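Side-chain contacts in magnesium transport protein CorA (Methanocaldococcus jannaschii, PDB 4EGW), which mediates the influx of magnesium ions across the cell membrane as a homopentamer that is activated when cytoplasmic magnesium is low: residues 74-77 with 78-81; 169-172 with 173-177; 183-186 with 187-190. All blocks are in the same frame, centred on the assembly; numbering follows the deposited sequence.

Contact 1: 74-77 with 78-81. With BU1 (1,4-butanediol), chain K.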
loop_
_atom_site.group_PDB
_atom_site.type_symbol
_atom_site.label_atom_id
_atom_site.label_comp_id
_atom_site.label_asym_id
_atom_site.label_seq_id
_atom_site.Cartn_x
_atom_site.Cartn_y
_atom_site.Cartn_z
ATOM N N VAL A 74 29.601 18.417 -10.156
ATOM C CA VAL A 74 29.235 17.280 -11.003
ATOM C C VAL A 74 29.583 15.963 -10.313
ATOM O O VAL A 74 28.917 14.947 -10.513
ATOM C CB VAL A 74 29.911 17.358 -12.390
ATOM C CG1 VAL A 74 29.385 16.263 -13.304
ATOM C CG2 VAL A 74 29.687 18.731 -13.015
ATOM N N SER A 75 30.644 15.997 -9.510
ATOM C CA SER A 75 31.008 14.890 -8.629
ATOM C C SER A 75 29.914 14.606 -7.601
ATOM O O SER A 75 29.469 13.463 -7.459
ATOM C CB SER A 75 32.327 15.196 -7.912
ATOM O OG SER A 75 32.677 14.166 -7.006
ATOM N N ASP A 76 29.480 15.645 -6.888
ATOM C CA ASP A 76 28.489 15.488 -5.821
ATOM C C ASP A 76 27.177 14.876 -6.303
ATOM O O ASP A 76 26.455 14.269 -5.524
ATOM C CB ASP A 76 28.207 16.825 -5.125
ATOM C CG ASP A 76 29.314 17.240 -4.173
ATOM O OD1 ASP A 76 30.214 16.420 -3.898
ATOM O OD2 ASP A 76 29.271 18.391 -3.689
ATOM N N LEU A 77 26.851 15.059 -7.576
ATOM C CA LEU A 77 25.615 14.494 -8.113
ATOM C C LEU A 77 25.801 13.010 -8.417
ATOM O O LEU A 77 24.842 12.217 -8.419
ATOM C CB LEU A 77 25.172 15.241 -9.373
ATOM C CG LEU A 77 24.756 16.699 -9.206
ATOM C CD1 LEU A 77 24.273 17.252 -10.538
ATOM C CD2 LEU A 77 23.684 16.839 -8.146
ATOM N N GLN A 78 27.052 12.644 -8.666
ATOM C CA GLN A 78 27.398 11.267 -8.974
ATOM C C GLN A 78 27.155 10.347 -7.774
ATOM O O GLN A 78 26.974 9.134 -7.930
ATOM C CB GLN A 78 28.832 11.187 -9.488
ATOM C CG GLN A 78 28.954 11.555 -10.970
ATOM C CD GLN A 78 30.373 11.918 -11.384
ATOM O OE1 GLN A 78 31.215 12.243 -10.539
ATOM N NE2 GLN A 78 30.647 11.865 -12.693
ATOM N N ILE A 79 27.135 10.927 -6.578
ATOM C CA ILE A 79 26.702 10.182 -5.409
ATOM C C ILE A 79 25.332 9.601 -5.729
ATOM O O ILE A 79 25.111 8.399 -5.584
ATOM C CB ILE A 79 26.568 11.073 -4.153
ATOM C CG1 ILE A 79 27.747 12.038 -4.029
ATOM C CG2 ILE A 79 26.464 10.214 -2.903
ATOM C CD1 ILE A 79 27.579 13.044 -2.899
ATOM N N GLY A 80 24.428 10.467 -6.182
ATOM C CA GLY A 80 23.047 10.092 -6.436
ATOM C C GLY A 80 22.849 8.929 -7.393
ATOM O O GLY A 80 21.955 8.108 -7.211
ATOM N N LEU A 81 23.692 8.848 -8.412
ATOM C CA LEU A 81 23.551 7.821 -9.438
ATOM C C LEU A 81 24.219 6.508 -9.060
ATOM O O LEU A 81 24.254 5.580 -9.868
ATOM C CB LEU A 81 24.110 8.305 -10.772
ATOM C CG LEU A 81 23.228 9.315 -11.490
ATOM C CD1 LEU A 81 23.909 9.758 -12.751
ATOM C CD2 LEU A 81 21.870 8.710 -11.795
HETATM C C1 BU1 K . 32.147 18.847 -3.137
HETATM C C2 BU1 K . 31.466 20.168 -2.999
HETATM C C3 BU1 K . 31.641 20.860 -1.695
HETATM C C4 BU1 K . 31.528 22.341 -1.676
HETATM O O5 BU1 K . 31.924 17.921 -2.136
HETATM O O6 BU1 K . 32.653 23.029 -1.272
#

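Contact 2: 169-172 with 173-177. With BU1 (1,4-butanediol), chain G.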
loop_
_atom_site.group_PDB
_atom_site.type_symbol
_atom_site.label_atom_id
_atom_site.label_comp_id
_atom_site.label_asym_id
_atom_site.label_seq_id
_atom_site.Cartn_x
_atom_site.Cartn_y
_atom_site.Cartn_z
ATOM N N TYR A 169 7.744 -0.914 -1.070
ATOM C CA TYR A 169 8.146 -2.043 -0.255
ATOM C C TYR A 169 6.942 -2.781 0.299
ATOM O O TYR A 169 6.857 -4.018 0.215
ATOM C CB TYR A 169 8.976 -1.559 0.912
ATOM C CG TYR A 169 10.422 -1.251 0.608
ATOM C CD1 TYR A 169 11.336 -2.272 0.424
ATOM C CD2 TYR A 169 10.887 0.060 0.566
ATOM C CE1 TYR A 169 12.678 -2.004 0.189
ATOM C CE2 TYR A 169 12.228 0.335 0.327
ATOM C CZ TYR A 169 13.114 -0.703 0.146
ATOM O OH TYR A 169 14.441 -0.458 -0.088
ATOM N N SER A 170 6.022 -2.014 0.880
ATOM C CA SER A 170 4.875 -2.584 1.582
ATOM C C SER A 170 3.981 -3.341 0.623
ATOM O O SER A 170 3.352 -4.335 0.983
ATOM C CB SER A 170 4.060 -1.503 2.286
ATOM O OG SER A 170 2.999 -2.102 3.006
ATOM N N ARG A 171 3.929 -2.865 -0.608
ATOM C CA ARG A 171 3.133 -3.527 -1.618
ATOM C C ARG A 171 3.693 -4.916 -1.894
ATOM O O ARG A 171 2.958 -5.894 -1.998
ATOM C CB ARG A 171 3.141 -2.701 -2.898
ATOM C CG ARG A 171 2.174 -3.204 -3.945
ATOM C CD ARG A 171 2.885 -3.934 -5.075
ATOM N NE ARG A 171 3.704 -3.034 -5.881
ATOM C CZ ARG A 171 3.773 -3.071 -7.210
ATOM N NH1 ARG A 171 3.063 -3.960 -7.894
ATOM N NH2 ARG A 171 4.551 -2.211 -7.858
ATOM N N ILE A 172 5.010 -4.993 -2.004
ATOM C CA ILE A 172 5.671 -6.209 -2.430
ATOM C C ILE A 172 5.753 -7.246 -1.313
ATOM O O ILE A 172 5.666 -8.446 -1.562
ATOM C CB ILE A 172 7.068 -5.896 -2.970
ATOM C CG1 ILE A 172 6.969 -4.813 -4.053
ATOM C CG2 ILE A 172 7.720 -7.154 -3.504
ATOM C CD1 ILE A 172 8.271 -4.051 -4.308
ATOM N N LEU A 173 5.918 -6.786 -0.083
ATOM C CA LEU A 173 5.861 -7.695 1.051
ATOM C C LEU A 173 4.506 -8.401 1.098
ATOM O O LEU A 173 4.422 -9.634 1.097
ATOM C CB LEU A 173 6.110 -6.936 2.353
ATOM C CG LEU A 173 7.523 -6.384 2.568
ATOM C CD1 LEU A 173 7.467 -5.037 3.239
ATOM C CD2 LEU A 173 8.366 -7.368 3.375
ATOM N N MET A 174 3.431 -7.628 1.135
ATOM C CA MET A 174 2.130 -8.258 1.244
ATOM C C MET A 174 1.982 -9.205 0.055
ATOM O O MET A 174 1.414 -10.289 0.173
ATOM C CB MET A 174 1.026 -7.204 1.328
ATOM C CG MET A 174 1.372 -6.076 2.307
ATOM S SD MET A 174 -0.024 -5.079 2.863
ATOM C CE MET A 174 -0.817 -4.685 1.303
ATOM N N ASN A 175 2.546 -8.804 -1.079
ATOM C CA ASN A 175 2.600 -9.651 -2.267
ATOM C C ASN A 175 3.480 -10.878 -2.075
ATOM O O ASN A 175 3.050 -12.011 -2.278
ATOM C CB ASN A 175 3.136 -8.851 -3.449
ATOM C CG ASN A 175 2.035 -8.167 -4.247
ATOM O OD1 ASN A 175 0.850 -8.278 -3.925
ATOM N ND2 ASN A 175 2.431 -7.449 -5.300
ATOM N N LEU A 176 4.727 -10.653 -1.693
ATOM C CA LEU A 176 5.618 -11.767 -1.445
ATOM C C LEU A 176 4.948 -12.735 -0.491
ATOM O O LEU A 176 5.118 -13.947 -0.612
ATOM C CB LEU A 176 6.936 -11.285 -0.856
ATOM C CG LEU A 176 7.789 -12.398 -0.253
ATOM C CD1 LEU A 176 9.262 -12.143 -0.529
ATOM C CD2 LEU A 176 7.524 -12.555 1.246
ATOM N N GLU A 177 4.177 -12.193 0.452
ATOM C CA GLU A 177 3.485 -13.011 1.436
ATOM C C GLU A 177 2.585 -14.014 0.745
ATOM O O GLU A 177 2.427 -15.140 1.208
ATOM C CB GLU A 177 2.663 -12.150 2.393
ATOM C CG GLU A 177 1.639 -12.955 3.188
ATOM C CD GLU A 177 1.270 -12.314 4.512
ATOM O OE1 GLU A 177 1.012 -11.089 4.539
ATOM O OE2 GLU A 177 1.239 -13.039 5.529
HETATM C C1 BU1 G . 2.811 -17.512 5.722
HETATM C C2 BU1 G . 2.626 -16.215 6.429
HETATM C C3 BU1 G . 3.828 -15.367 6.681
HETATM C C4 BU1 G . 3.563 -14.018 7.254
HETATM O O5 BU1 G . 2.901 -17.477 4.347
HETATM O O6 BU1 G . 2.256 -13.561 7.201
#

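Contact 3: 183-186 with 187-190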
loop_
_atom_site.group_PDB
_atom_site.type_symbol
_atom_site.label_atom_id
_atom_site.label_comp_id
_atom_site.label_asym_id
_atom_site.label_seq_id
_atom_site.Cartn_x
_atom_site.Cartn_y
_atom_site.Cartn_z
ATOM N N LEU A 183 3.400 -21.179 -1.720
ATOM C CA LEU A 183 4.563 -22.047 -1.621
ATOM C C LEU A 183 4.316 -23.206 -0.664
ATOM O O LEU A 183 4.808 -24.307 -0.886
ATOM C CB LEU A 183 5.797 -21.250 -1.199
ATOM C CG LEU A 183 7.102 -21.765 -1.809
ATOM C CD1 LEU A 183 6.832 -22.593 -3.067
ATOM C CD2 LEU A 183 8.051 -20.611 -2.102
ATOM N N GLU A 184 3.543 -22.958 0.389
ATOM C CA GLU A 184 3.231 -24.000 1.369
ATOM C C GLU A 184 2.621 -25.256 0.738
ATOM O O GLU A 184 2.907 -26.383 1.164
ATOM C CB GLU A 184 2.335 -23.449 2.484
ATOM C CG GLU A 184 3.109 -22.603 3.488
ATOM C CD GLU A 184 2.242 -22.039 4.600
ATOM O OE1 GLU A 184 1.008 -22.242 4.562
ATOM O OE2 GLU A 184 2.801 -21.390 5.512
ATOM N N ASP A 185 1.789 -25.062 -0.282
ATOM C CA ASP A 185 1.191 -26.187 -0.989
ATOM C C ASP A 185 2.224 -26.924 -1.833
ATOM O O ASP A 185 2.295 -28.154 -1.804
ATOM C CB ASP A 185 0.033 -25.721 -1.869
ATOM C CG ASP A 185 -1.243 -25.517 -1.088
ATOM O OD1 ASP A 185 -1.166 -25.399 0.155
ATOM O OD2 ASP A 185 -2.321 -25.474 -1.724
ATOM N N LYS A 186 3.052 -26.171 -2.550
ATOM C CA LYS A 186 3.979 -26.759 -3.512
ATOM C C LYS A 186 4.837 -27.825 -2.812
ATOM O O LYS A 186 5.436 -28.694 -3.456
ATOM C CB LYS A 186 4.850 -25.664 -4.151
ATOM C CG LYS A 186 5.331 -25.965 -5.579
ATOM C CD LYS A 186 5.983 -24.733 -6.224
ATOM C CE LYS A 186 6.428 -24.990 -7.668
ATOM N NZ LYS A 186 7.667 -25.815 -7.766
ATOM N N LEU A 187 4.877 -27.755 -1.486
ATOM C CA LEU A 187 5.621 -28.722 -0.692
ATOM C C LEU A 187 4.812 -30.001 -0.436
ATOM O O LEU A 187 5.364 -31.030 -0.027
ATOM C CB LEU A 187 6.093 -28.075 0.613
ATOM C CG LEU A 187 7.202 -27.030 0.414
ATOM C CD1 LEU A 187 7.013 -25.838 1.323
ATOM C CD2 LEU A 187 8.573 -27.654 0.627
ATOM N N LEU A 188 3.506 -29.935 -0.690
ATOM C CA LEU A 188 2.682 -31.140 -0.701
ATOM C C LEU A 188 3.164 -31.979 -1.873
ATOM O O LEU A 188 3.140 -33.208 -1.829
ATOM C CB LEU A 188 1.205 -30.788 -0.890
ATOM C CG LEU A 188 0.665 -29.622 -0.058
ATOM C CD1 LEU A 188 -0.685 -29.177 -0.580
ATOM C CD2 LEU A 188 0.587 -29.984 1.409
ATOM N N ALA A 189 3.592 -31.284 -2.926
ATOM C CA ALA A 189 4.239 -31.900 -4.078
ATOM C C ALA A 189 5.662 -32.319 -3.718
ATOM O O ALA A 189 6.372 -32.917 -4.531
ATOM C CB ALA A 189 4.248 -30.949 -5.256
ATOM N N GLY A 190 6.082 -31.964 -2.506
ATOM C CA GLY A 190 7.368 -32.386 -1.977
ATOM C C GLY A 190 8.540 -31.708 -2.656
ATOM O O GLY A 190 8.397 -30.611 -3.211
#

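Contact 1: 74-77 with 78-81
Q78 sets its CG beside its own backbone N (chi1 -81°) and runs extended from there, which lays the side chain back along the preceding turn. Its CG meets V74 O at 3.4 Å. The amide oxygen OE1 ends over the backbone of S75, 3.3 Å from S75 CA. I79 turns CG1 beside its backbone N too (chi1 -43°). CG1 and CD1 then lie against the carbonyl of D76, with I79 CD1 3.1 Å from D76 O.

Most of both segments forms the short, weakly bonded helix 74-80, which packs against helix 60-70 and the mixed sheet of the cytoplasmic domain. Its backbone bonding is of the i to i+3 kind in places. Q78 N donates to S75 O at 2.8 Å, and only weakly to V74 O. G80 N bonds weakly to L77 O. Y117 OH hydrogen-bonds both D76 O and G80 N, which ties this helix to strand 110-119.

The carboxylate of D76 points off the helix into a pocket shared with S73 and E93. There 1,4-butanediol packs against it, with BU1 O5 2.9 Å from D76 OD1. D76 OD2 lies close to E93 OE1, so a raised pKa is possible for either acid.

Contact 2: 169-172 with 173-177
This contact is a stretch of a little over two turns of the long helix 156-186, at the place where it packs against the second subunit. R171 and N175 carry the polar side of the stretch. R171 swings CG away from its backbone N (chi1 -171°), and the chain then bends at chi2 and chi3. This brings R171 CD to 3.6 Å from N175 ND2, where the two side chains cross at a slant. The guanidinium and amide planes are 65° apart. R171 NH1 forms a salt bridge with D178 of the second subunit and a hydrogen bond with N175 of that subunit. N175 ND2 bonds to N175 OD1 of the second subunit.

Y169 and L173 face helices 193-225 and 233-270 of their own chain. L173 CD1 reaches back to the Y169 carbonyl, 3.2 Å from Y169 O. Y169 sends its hydroxyl to K101 O and sets its ring edge-to-face with F209. M174 CG rests on the carbonyl of S170, with 3.0 Å between M174 CG and S170 O. M174 and S170 also face the second subunit. The backbone is regular helix here. L173 N donates to Y169 O at 2.9 Å, and N175 N to R171 O at 3.1 Å.

E177, at the end of the segment, lines a 1,4-butanediol pocket together with Y256. R171 NH1 and the N175 amide find their partners across the subunit boundary. These bonds would probably hold the amide and guanidinium in fixed orientations there.

Contact 3: 183-186 with 187-190
D185 and L188 lie side by side and point the same way. The methyl L188 CD1 comes alongside the carboxylate stem, 3.7 Å from D185 CG. The exact placing of L188 is less sure, because it is modelled too close to the D185 carbonyl. D185 has CG beside its backbone N (chi1 -80°), and this directs the carboxylate off the helix. A magnesium ion is bound about 3 Å from the D185 side chain. The leucine methyl thus appears to border one flank of an acid group that lies close to a metal.

The L187 side chain lies against backbone oxygens of the previous turn. Its CD1 lies 3.5 Å from L183 O, and its CB 3.6 Å from E184 O. The L187 side chain also packs on I266, T267 and L270 of helix 233-270. L183 touches M263 of that helix and V195 and K198 of helix 193-225. A189 CB touches the carbonyl of K186, 3.1 Å from K186 O. A189 N also makes a weak hydrogen bond to that oxygen.

K186 sends its chain away from this turn. It is extended until chi4, where it bends (-75°). NZ then forms salt bridges with D192 and E194, beyond the turn. These tie the last part of helix 156-186 to the start of helix 193-225. E184 faces another way, toward bound 1,4-butanediol, with its OE1 near E181 OE2. The close acids may shift each other's ionisation.

G190 takes positive phi (71°), and the chain leaves the helical conformation there. Its N bonds weakly to L187 O. The arrangement is that of a helix end running into an interhelical turn, here the link between helices 156-186 and 193-225 in the long helical part of the CorA cytoplasmic domain.

The three contacts follow one another along the chain. Contacts 2 and 3 share helix 156-186, with centres 21 Å apart and nearest atoms about 7 Å apart. They also share a 1,4-butanediol pocket, to which contact 2 gives E177 and contact 3 gives E184. Contact 1 belongs to the part of the domain built round the sheet, on the opposite side of the chain's centre from the other two. Its centre is 31 Å from that of contact 2 and 47 Å from that of contact 3. It contributes D76 to a separate diol pocket. Of the three, contact 2 meets the second subunit, and contact 3 lies beside bound magnesium.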